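Side-chain contacts in transcription termination factor FttA (PDB 3AF6), which probably terminates transcription by cutting nascent RNA as it leaves RNA polymerase, with two zinc ions required for its nuclease activity: residues E36-E41 and S71-P76; Y279-T284 and P473-R478; P283-M288 and T320-Y325. All coordinates share one frame; numbering follows the deposited sequence.

Contact 1: residues E36-E41 and S71-P76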
loop_
_atom_site.group_PDB
_atom_site.type_symbol
_atom_site.label_atom_id
_atom_site.label_comp_id
_atom_site.label_asym_id
_atom_site.label_seq_id
_atom_site.Cartn_x
_atom_site.Cartn_y
_atom_site.Cartn_z
ATOM N N GLU A 36 -23.966 -17.892 0.903
ATOM C CA GLU A 36 -22.720 -18.345 0.297
ATOM C C GLU A 36 -21.522 -17.634 0.914
ATOM O O GLU A 36 -21.679 -16.710 1.712
ATOM C CB GLU A 36 -22.748 -18.074 -1.209
ATOM C CG GLU A 36 -23.147 -16.648 -1.564
ATOM C CD GLU A 36 -22.906 -16.311 -3.027
ATOM O OE1 GLU A 36 -23.257 -17.145 -3.892
ATOM O OE2 GLU A 36 -22.375 -15.209 -3.306
ATOM N N PHE A 37 -20.324 -18.076 0.543
ATOM C CA PHE A 37 -19.098 -17.464 1.041
ATOM C C PHE A 37 -18.536 -16.526 -0.019
ATOM O O PHE A 37 -18.414 -16.901 -1.184
ATOM C CB PHE A 37 -18.049 -18.533 1.367
ATOM C CG PHE A 37 -18.150 -19.088 2.760
ATOM C CD1 PHE A 37 -18.036 -18.254 3.866
ATOM C CD2 PHE A 37 -18.327 -20.449 2.970
ATOM C CE1 PHE A 37 -18.093 -18.770 5.162
ATOM C CE2 PHE A 37 -18.386 -20.972 4.261
ATOM C CZ PHE A 37 -18.269 -20.132 5.356
ATOM N N GLU A 38 -18.222 -15.302 0.381
ATOM C CA GLU A 38 -17.637 -14.320 -0.530
ATOM C C GLU A 38 -16.322 -13.901 0.092
ATOM O O GLU A 38 -16.305 -13.131 1.053
ATOM C CB GLU A 38 -18.543 -13.098 -0.688
ATOM C CG GLU A 38 -19.439 -13.149 -1.912
ATOM C CD GLU A 38 -20.288 -11.903 -2.058
ATOM O OE1 GLU A 38 -19.717 -10.787 -2.109
ATOM O OE2 GLU A 38 -21.527 -12.048 -2.124
ATOM N N GLY A 39 -15.221 -14.406 -0.458
ATOM C CA GLY A 39 -13.933 -14.082 0.113
ATOM C C GLY A 39 -14.046 -14.493 1.568
ATOM O O GLY A 39 -14.834 -15.383 1.889
ATOM N N PRO A 40 -13.300 -13.856 2.477
ATOM C CA PRO A 40 -13.352 -14.195 3.902
ATOM C C PRO A 40 -14.755 -14.164 4.519
ATOM O O PRO A 40 -15.091 -15.013 5.345
ATOM C CB PRO A 40 -12.438 -13.150 4.537
ATOM C CG PRO A 40 -11.445 -12.880 3.459
ATOM C CD PRO A 40 -12.308 -12.802 2.224
ATOM N N GLU A 41 -15.572 -13.196 4.107
ATOM C CA GLU A 41 -16.915 -13.039 4.662
ATOM C C GLU A 41 -18.041 -13.930 4.145
ATOM O O GLU A 41 -18.016 -14.417 3.018
ATOM C CB GLU A 41 -17.349 -11.568 4.571
ATOM C CG GLU A 41 -16.932 -10.847 3.300
ATOM C CD GLU A 41 -17.356 -9.384 3.292
ATOM O OE1 GLU A 41 -18.575 -9.121 3.258
ATOM O OE2 GLU A 41 -16.475 -8.499 3.325
ATOM N N SER A 71 -22.328 -10.585 6.153
ATOM C CA SER A 71 -22.892 -9.448 5.444
ATOM C C SER A 71 -24.229 -9.877 4.861
ATOM O O SER A 71 -24.287 -10.734 3.976
ATOM C CB SER A 71 -21.962 -9.003 4.314
ATOM O OG SER A 71 -22.557 -7.974 3.545
ATOM N N VAL A 72 -25.304 -9.286 5.370
ATOM C CA VAL A 72 -26.644 -9.604 4.900
ATOM C C VAL A 72 -27.172 -8.484 4.005
ATOM O O VAL A 72 -27.215 -7.320 4.399
ATOM C CB VAL A 72 -27.595 -9.831 6.090
ATOM C CG1 VAL A 72 -27.553 -8.636 7.024
ATOM C CG2 VAL A 72 -29.002 -10.083 5.585
ATOM N N ARG A 73 -27.564 -8.847 2.790
ATOM C CA ARG A 73 -28.062 -7.878 1.822
ATOM C C ARG A 73 -29.362 -8.392 1.214
ATOM O O ARG A 73 -29.734 -9.549 1.414
ATOM C CB ARG A 73 -27.030 -7.690 0.709
ATOM C CG ARG A 73 -25.593 -7.575 1.192
ATOM C CD ARG A 73 -24.629 -8.197 0.184
ATOM N NE ARG A 73 -23.262 -8.257 0.695
ATOM C CZ ARG A 73 -22.264 -8.897 0.093
ATOM N NH1 ARG A 73 -21.052 -8.897 0.631
ATOM N NH2 ARG A 73 -22.478 -9.541 -1.046
ATOM N N PRO A 74 -30.073 -7.536 0.460
ATOM C CA PRO A 74 -31.330 -7.950 -0.167
ATOM C C PRO A 74 -31.014 -8.901 -1.311
ATOM O O PRO A 74 -29.889 -8.914 -1.809
ATOM C CB PRO A 74 -31.908 -6.633 -0.663
ATOM C CG PRO A 74 -30.677 -5.878 -1.056
ATOM C CD PRO A 74 -29.761 -6.135 0.123
ATOM N N ASP A 75 -31.992 -9.694 -1.728
ATOM C CA ASP A 75 -31.759 -10.629 -2.818
ATOM C C ASP A 75 -31.334 -9.841 -4.056
ATOM O O ASP A 75 -31.916 -8.800 -4.365
ATOM C CB ASP A 75 -33.026 -11.436 -3.111
ATOM C CG ASP A 75 -32.759 -12.638 -3.999
ATOM O OD1 ASP A 75 -32.384 -12.452 -5.176
ATOM O OD2 ASP A 75 -32.918 -13.777 -3.515
ATOM N N PRO A 76 -30.304 -10.323 -4.776
ATOM C CA PRO A 76 -29.805 -9.652 -5.984
ATOM C C PRO A 76 -30.867 -9.541 -7.073
ATOM O O PRO A 76 -30.615 -8.991 -8.148
ATOM C CB PRO A 76 -28.628 -10.531 -6.405
ATOM C CG PRO A 76 -29.055 -11.896 -5.954
ATOM C CD PRO A 76 -29.609 -11.609 -4.573
#

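Contact 2: residues Y279-T284 and P473-R478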
loop_
_atom_site.group_PDB
_atom_site.type_symbol
_atom_site.label_atom_id
_atom_site.label_comp_id
_atom_site.label_asym_id
_atom_site.label_seq_id
_atom_site.Cartn_x
_atom_site.Cartn_y
_atom_site.Cartn_z
ATOM N N TYR A 279 -4.590 -9.810 -0.482
ATOM C CA TYR A 279 -5.125 -8.964 0.581
ATOM C C TYR A 279 -4.228 -7.773 0.853
ATOM O O TYR A 279 -3.009 -7.911 0.906
ATOM C CB TYR A 279 -5.291 -9.763 1.864
ATOM C CG TYR A 279 -6.250 -10.908 1.730
ATOM C CD1 TYR A 279 -5.795 -12.197 1.424
ATOM C CD2 TYR A 279 -7.622 -10.698 1.847
ATOM C CE1 TYR A 279 -6.692 -13.247 1.235
ATOM C CE2 TYR A 279 -8.526 -11.732 1.663
ATOM C CZ TYR A 279 -8.059 -13.000 1.356
ATOM O OH TYR A 279 -8.965 -14.006 1.157
ATOM N N THR A 280 -4.837 -6.604 1.037
ATOM C CA THR A 280 -4.087 -5.388 1.319
ATOM C C THR A 280 -5.046 -4.255 1.758
ATOM O O THR A 280 -6.268 -4.401 1.623
ATOM C CB THR A 280 -3.282 -4.977 0.064
ATOM O OG1 THR A 280 -2.320 -3.983 0.421
ATOM C CG2 THR A 280 -4.198 -4.424 -1.008
ATOM N N THR A 281 -4.522 -3.151 2.304
ATOM C CA THR A 281 -5.402 -2.044 2.706
ATOM C C THR A 281 -5.825 -1.343 1.421
ATOM O O THR A 281 -5.074 -1.323 0.453
ATOM C CB THR A 281 -4.711 -1.010 3.641
ATOM O OG1 THR A 281 -3.642 -0.355 2.950
ATOM C CG2 THR A 281 -4.162 -1.694 4.880
ATOM N N PRO A 282 -7.038 -0.762 1.393
ATOM C CA PRO A 282 -7.520 -0.073 0.185
ATOM C C PRO A 282 -6.503 0.893 -0.414
ATOM O O PRO A 282 -6.232 0.847 -1.615
ATOM C CB PRO A 282 -8.791 0.623 0.667
ATOM C CG PRO A 282 -9.304 -0.335 1.726
ATOM C CD PRO A 282 -8.029 -0.669 2.483
ATOM N N PRO A 283 -5.922 1.780 0.410
ATOM C CA PRO A 283 -4.935 2.729 -0.120
ATOM C C PRO A 283 -3.753 2.029 -0.812
ATOM O O PRO A 283 -3.215 2.532 -1.796
ATOM C CB PRO A 283 -4.503 3.507 1.126
ATOM C CG PRO A 283 -5.718 3.490 1.965
ATOM C CD PRO A 283 -6.212 2.072 1.826
ATOM N N THR A 284 -3.337 0.878 -0.295
ATOM C CA THR A 284 -2.229 0.158 -0.912
ATOM C C THR A 284 -2.662 -0.408 -2.271
ATOM O O THR A 284 -1.898 -0.391 -3.239
ATOM C CB THR A 284 -1.709 -0.973 0.017
ATOM O OG1 THR A 284 -1.126 -0.389 1.192
ATOM C CG2 THR A 284 -0.645 -1.803 -0.678
ATOM N N PRO A 473 -8.720 9.932 4.104
ATOM C CA PRO A 473 -8.383 10.652 5.341
ATOM C C PRO A 473 -8.207 9.739 6.544
ATOM O O PRO A 473 -7.320 9.955 7.361
ATOM C CB PRO A 473 -9.553 11.619 5.512
ATOM C CG PRO A 473 -10.698 10.882 4.845
ATOM C CD PRO A 473 -10.035 10.351 3.593
ATOM N N GLU A 474 -9.042 8.714 6.652
ATOM C CA GLU A 474 -8.936 7.799 7.781
ATOM C C GLU A 474 -7.586 7.084 7.886
ATOM O O GLU A 474 -7.253 6.531 8.935
ATOM C CB GLU A 474 -10.054 6.758 7.730
ATOM C CG GLU A 474 -11.417 7.290 8.156
ATOM C CD GLU A 474 -12.461 6.187 8.273
ATOM O OE1 GLU A 474 -12.198 5.191 8.984
ATOM O OE2 GLU A 474 -13.545 6.317 7.659
ATOM N N TYR A 475 -6.810 7.083 6.807
ATOM C CA TYR A 475 -5.517 6.421 6.831
ATOM C C TYR A 475 -4.378 7.351 7.201
ATOM O O TYR A 475 -3.237 6.924 7.365
ATOM C CB TYR A 475 -5.247 5.720 5.492
ATOM C CG TYR A 475 -5.879 4.348 5.437
ATOM C CD1 TYR A 475 -7.202 4.176 5.008
ATOM C CD2 TYR A 475 -5.185 3.225 5.912
ATOM C CE1 TYR A 475 -7.822 2.920 5.060
ATOM C CE2 TYR A 475 -5.793 1.968 5.969
ATOM C CZ TYR A 475 -7.112 1.828 5.546
ATOM O OH TYR A 475 -7.722 0.605 5.652
ATOM N N LEU A 476 -4.690 8.631 7.347
ATOM C CA LEU A 476 -3.688 9.614 7.740
ATOM C C LEU A 476 -3.795 9.803 9.250
ATOM O O LEU A 476 -4.685 9.241 9.900
ATOM C CB LEU A 476 -3.925 10.948 7.021
ATOM C CG LEU A 476 -3.599 10.973 5.518
ATOM C CD1 LEU A 476 -4.122 12.268 4.892
ATOM C CD2 LEU A 476 -2.084 10.851 5.303
ATOM N N SER A 477 -2.874 10.576 9.811
ATOM C CA SER A 477 -2.900 10.842 11.241
ATOM C C SER A 477 -4.196 11.573 11.565
ATOM O O SER A 477 -4.748 12.279 10.714
ATOM C CB SER A 477 -1.716 11.713 11.642
ATOM O OG SER A 477 -1.789 12.960 10.979
ATOM N N ARG A 478 -4.674 11.395 12.793
ATOM C CA ARG A 478 -5.896 12.032 13.258
ATOM C C ARG A 478 -5.919 13.533 13.000
ATOM O O ARG A 478 -6.954 14.087 12.637
ATOM C CB ARG A 478 -6.078 11.757 14.749
ATOM C CG ARG A 478 -6.796 10.454 15.028
ATOM C CD ARG A 478 -6.605 10.001 16.455
ATOM N NE ARG A 478 -5.252 9.515 16.699
ATOM C CZ ARG A 478 -4.870 8.912 17.821
ATOM N NH1 ARG A 478 -5.736 8.723 18.813
ATOM N NH2 ARG A 478 -3.622 8.485 17.944
#

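Contact 3: residues P283-M288 and T320-Y325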
loop_
_atom_site.group_PDB
_atom_site.type_symbol
_atom_site.label_atom_id
_atom_site.label_comp_id
_atom_site.label_asym_id
_atom_site.label_seq_id
_atom_site.Cartn_x
_atom_site.Cartn_y
_atom_site.Cartn_z
ATOM N N PRO A 283 -5.922 1.780 0.410
ATOM C CA PRO A 283 -4.935 2.729 -0.120
ATOM C C PRO A 283 -3.753 2.029 -0.812
ATOM O O PRO A 283 -3.215 2.532 -1.796
ATOM C CB PRO A 283 -4.503 3.507 1.126
ATOM C CG PRO A 283 -5.718 3.490 1.965
ATOM C CD PRO A 283 -6.212 2.072 1.826
ATOM N N THR A 284 -3.337 0.878 -0.295
ATOM C CA THR A 284 -2.229 0.158 -0.912
ATOM C C THR A 284 -2.662 -0.408 -2.271
ATOM O O THR A 284 -1.898 -0.391 -3.239
ATOM C CB THR A 284 -1.709 -0.973 0.017
ATOM O OG1 THR A 284 -1.126 -0.389 1.192
ATOM C CG2 THR A 284 -0.645 -1.803 -0.678
ATOM N N ARG A 285 -3.894 -0.896 -2.355
ATOM C CA ARG A 285 -4.377 -1.410 -3.626
ATOM C C ARG A 285 -4.307 -0.290 -4.680
ATOM O O ARG A 285 -3.763 -0.481 -5.776
ATOM C CB ARG A 285 -5.818 -1.911 -3.507
ATOM C CG ARG A 285 -6.648 -1.535 -4.720
ATOM C CD ARG A 285 -7.454 -2.671 -5.282
ATOM N NE ARG A 285 -8.807 -2.728 -4.746
ATOM C CZ ARG A 285 -9.607 -1.677 -4.601
ATOM N NH1 ARG A 285 -10.828 -1.849 -4.111
ATOM N NH2 ARG A 285 -9.184 -0.461 -4.912
ATOM N N ASP A 286 -4.849 0.876 -4.337
ATOM C CA ASP A 286 -4.853 2.007 -5.257
ATOM C C ASP A 286 -3.447 2.514 -5.544
ATOM O O ASP A 286 -3.099 2.794 -6.686
ATOM C CB ASP A 286 -5.702 3.161 -4.701
ATOM C CG ASP A 286 -7.167 2.791 -4.546
ATOM O OD1 ASP A 286 -7.944 3.638 -4.054
ATOM O OD2 ASP A 286 -7.541 1.655 -4.908
ATOM N N LEU A 287 -2.636 2.635 -4.505
ATOM C CA LEU A 287 -1.275 3.120 -4.680
ATOM C C LEU A 287 -0.369 2.184 -5.487
ATOM O O LEU A 287 0.373 2.637 -6.350
ATOM C CB LEU A 287 -0.655 3.404 -3.314
ATOM C CG LEU A 287 -1.235 4.635 -2.620
ATOM C CD1 LEU A 287 -0.862 4.636 -1.143
ATOM C CD2 LEU A 287 -0.723 5.888 -3.324
ATOM N N MET A 288 -0.435 0.882 -5.228
ATOM C CA MET A 288 0.423 -0.050 -5.953
ATOM C C MET A 288 0.044 -0.083 -7.431
ATOM O O MET A 288 0.919 -0.117 -8.301
ATOM C CB MET A 288 0.355 -1.458 -5.339
ATOM C CG MET A 288 -0.775 -2.335 -5.818
ATOM S SD MET A 288 -0.602 -3.968 -5.106
ATOM C CE MET A 288 -2.316 -4.397 -4.774
ATOM N N THR A 320 -7.699 -8.493 -5.986
ATOM C CA THR A 320 -7.460 -7.900 -4.678
ATOM C C THR A 320 -8.681 -7.815 -3.765
ATOM O O THR A 320 -9.749 -7.371 -4.173
ATOM C CB THR A 320 -6.901 -6.491 -4.840
ATOM O OG1 THR A 320 -5.775 -6.545 -5.715
ATOM C CG2 THR A 320 -6.495 -5.902 -3.484
ATOM N N ILE A 321 -8.521 -8.246 -2.525
ATOM C CA ILE A 321 -9.605 -8.168 -1.555
ATOM C C ILE A 321 -9.089 -7.250 -0.448
ATOM O O ILE A 321 -8.245 -7.653 0.348
ATOM C CB ILE A 321 -9.945 -9.560 -0.985
ATOM C CG1 ILE A 321 -10.523 -10.439 -2.093
ATOM C CG2 ILE A 321 -10.923 -9.434 0.183
ATOM C CD1 ILE A 321 -10.943 -11.824 -1.615
ATOM N N THR A 322 -9.578 -6.013 -0.415
ATOM C CA THR A 322 -9.119 -5.048 0.579
ATOM C C THR A 322 -9.583 -5.330 2.002
ATOM O O THR A 322 -10.612 -5.968 2.236
ATOM C CB THR A 322 -9.529 -3.620 0.211
ATOM O OG1 THR A 322 -10.954 -3.493 0.300
ATOM C CG2 THR A 322 -9.060 -3.283 -1.205
ATOM N N LEU A 323 -8.804 -4.826 2.948
ATOM C CA LEU A 323 -9.072 -5.021 4.359
ATOM C C LEU A 323 -8.565 -3.783 5.075
ATOM O O LEU A 323 -7.463 -3.314 4.784
ATOM C CB LEU A 323 -8.283 -6.235 4.843
ATOM C CG LEU A 323 -8.952 -7.347 5.641
ATOM C CD1 LEU A 323 -10.112 -7.942 4.844
ATOM C CD2 LEU A 323 -7.912 -8.422 5.958
ATOM N N ASP A 324 -9.353 -3.242 6.000
ATOM C CA ASP A 324 -8.914 -2.075 6.763
ATOM C C ASP A 324 -8.153 -2.555 7.999
ATOM O O ASP A 324 -8.237 -3.728 8.371
ATOM C CB ASP A 324 -10.111 -1.243 7.206
ATOM C CG ASP A 324 -10.821 -0.577 6.048
ATOM O OD1 ASP A 324 -10.149 0.099 5.245
ATOM O OD2 ASP A 324 -12.060 -0.718 5.951
ATOM N N TYR A 325 -7.403 -1.663 8.635
ATOM C CA TYR A 325 -6.668 -2.049 9.840
ATOM C C TYR A 325 -7.620 -2.687 10.859
ATOM O O TYR A 325 -8.821 -2.409 10.873
ATOM C CB TYR A 325 -6.005 -0.836 10.500
ATOM C CG TYR A 325 -4.967 -0.117 9.664
ATOM C CD1 TYR A 325 -4.090 -0.822 8.832
ATOM C CD2 TYR A 325 -4.817 1.268 9.754
ATOM C CE1 TYR A 325 -3.090 -0.164 8.109
ATOM C CE2 TYR A 325 -3.821 1.932 9.046
ATOM C CZ TYR A 325 -2.960 1.212 8.224
ATOM O OH TYR A 325 -1.974 1.873 7.516
#

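Contact 1: residues E36-E41 and S71-P76
Glu-41 and Ser-71 form the nearest backbone pair, their CA atoms 7.0 Å apart, where the turn after strand 32-38 comes alongside the edge strand 70-74. Between these two strands runs strand 41-46, antiparallel to the first and parallel to the second, so the contact is made by side chains reaching across one face of the sheet. Arg-73 carries it. Glu-38 comes to the edge of its guanidinium, the two planes 63° apart, and both carboxylate oxygens converge on a single nitrogen. Arg-73 NH2 lies 2.9 Å from Glu-38 OE2 in a bent salt-bridge bond on the syn side, and adds a weaker but straighter one to OE1 (164° at the hydrogen). This three-stranded sheet lies in what is inferred to be the first of two KH domains, KHa, consistent with the type II class, and the hairpin joining its first two strands is closed by Glu-38 N donating to Glu-41 O. Glu-41 comes in roughly at right angles to the arginine, and its OE1 makes a long salt bridge of 3.6 Å to Arg-73 NH1. Ser-71 OG, tilted from the guanidinium plane, helps set the rotation of the head group: anti to its backbone nitrogen (chi1 175°), it accepts from Arg-73 NE at 2.9 Å and weakly from NH1. Tyr-45 OH, on the middle strand, adds a weak hydrogen bond to NH2.

Contact 2: residues Y279-T284 and P473-R478
Tyr-475 lays one face of its ring against Pro-283, and the two side chains cross at about a right angle. The pyrrolidine ring presents CG to the aromatic face, 3.6 Å from the ring centroid and 19° off the normal, a CH-pi contact displaced a little toward the rim. Next to CG, the CD atom of Pro-283 continues along the same ring toward the phenol end, 3.7 Å from Tyr-475 CE1. Pro-282, also roughly perpendicular to the tyrosine, brings its CD within 3.4 Å of Tyr-475 OH. Thr-281 approaches obliquely, its CB 3.9 Å from Tyr-475 CE2, so three consecutive residues line the ring, Pro-283 over its face and Pro-282 and Thr-281 near its hydroxyl end. Thr-281 OG1, between the backbone nitrogen and carbonyl carbon (chi1 64°), donates to Gly-347 O and weakly caps the following helix by accepting from Thr-284 N. The phenol is held as well, through a hydrogen bond between Tyr-475 OH and Asp-324 OD1, while Tyr-325 packs edge-to-face with the same ring. No hydrogen bond links the two segments themselves; shape and the proline C-H groups do the joining. The tyrosine ends a 3-10 turn between helices 462-471 and 478-482 of the beta-CASP region, whereas the prolines open helix 282-301 just after strand 278-280 of the metallo-beta-lactamase region, so the contact ties the two domains together at a helix start.

Contact 3: residues P283-M288 and T320-Y325
Arg-285 and Thr-320 make the first of the van der Waals contacts between helix 283-288 and the weakly bonded strand about 320-322, whose axes are 9.2 Å apart and run at 141°. The methyl CG2 of Thr-320, anti to the backbone nitrogen, points at the aliphatic part of the arginine and lies 3.8 Å from Arg-285 CD. Two residues on, from the same face of the strand, Thr-322 sets its own CG2 over one face of the guanidinium, 3.6 Å from Arg-285 NE. Bends at chi2 and chi3 (132° and 93°) fold the arginine so that its methylenes meet Thr-320 and its guanidinium Thr-322. One helical turn further, Met-288 slides past Thr-320 in the opposite direction, its CE 4.2 Å from Thr-320 OG1. The polar bonds found here do not cross between the segments. Arg-285 NH2 forms a salt bridge with Asp-286 OD2 at 2.7 Å within the helix, and Asp-286 OD1 is in turn bonded to Tyr-472 OH. Thr-320 OG1 donates to Val-316 O in the helix just before it. Topologically this is a beta-alpha-beta crossover: strand 278-280 leads through helices 282-301 and 310-319 to the parallel neighbouring strand 320-322, the edge of its sheet. With Arg-285 NH2 and Thr-320 OG1 engaged by Asp-286 and Val-316, helix and strand meet through methyls, methylenes and a guanidinium face, a contact governed by fit rather than by directed bonds.

In the fold
Contacts 2 and 3 are close companions, their centres 8 Å apart: they share Pro-283 and Thr-284 at the start of helix 282-301, and Thr-280 O and Leu-323 N, 2.9 Å apart, join their neighbouring strands. The tyrosine of contact 2 also reaches the loop after strand 320-322 in contact 3. Contact 1 stands farther off, 20 Å from contact 3 between centres, yet its KH hairpin touches the same sheet edge, with Gly-39 CA 4.1 Å from Ile-321 CD1. The zinc ligand His-256 is about 7 Å from Thr-281 and 8 Å from Met-288, side chain to side chain, so both contacts lie close to the metal site without belonging to it.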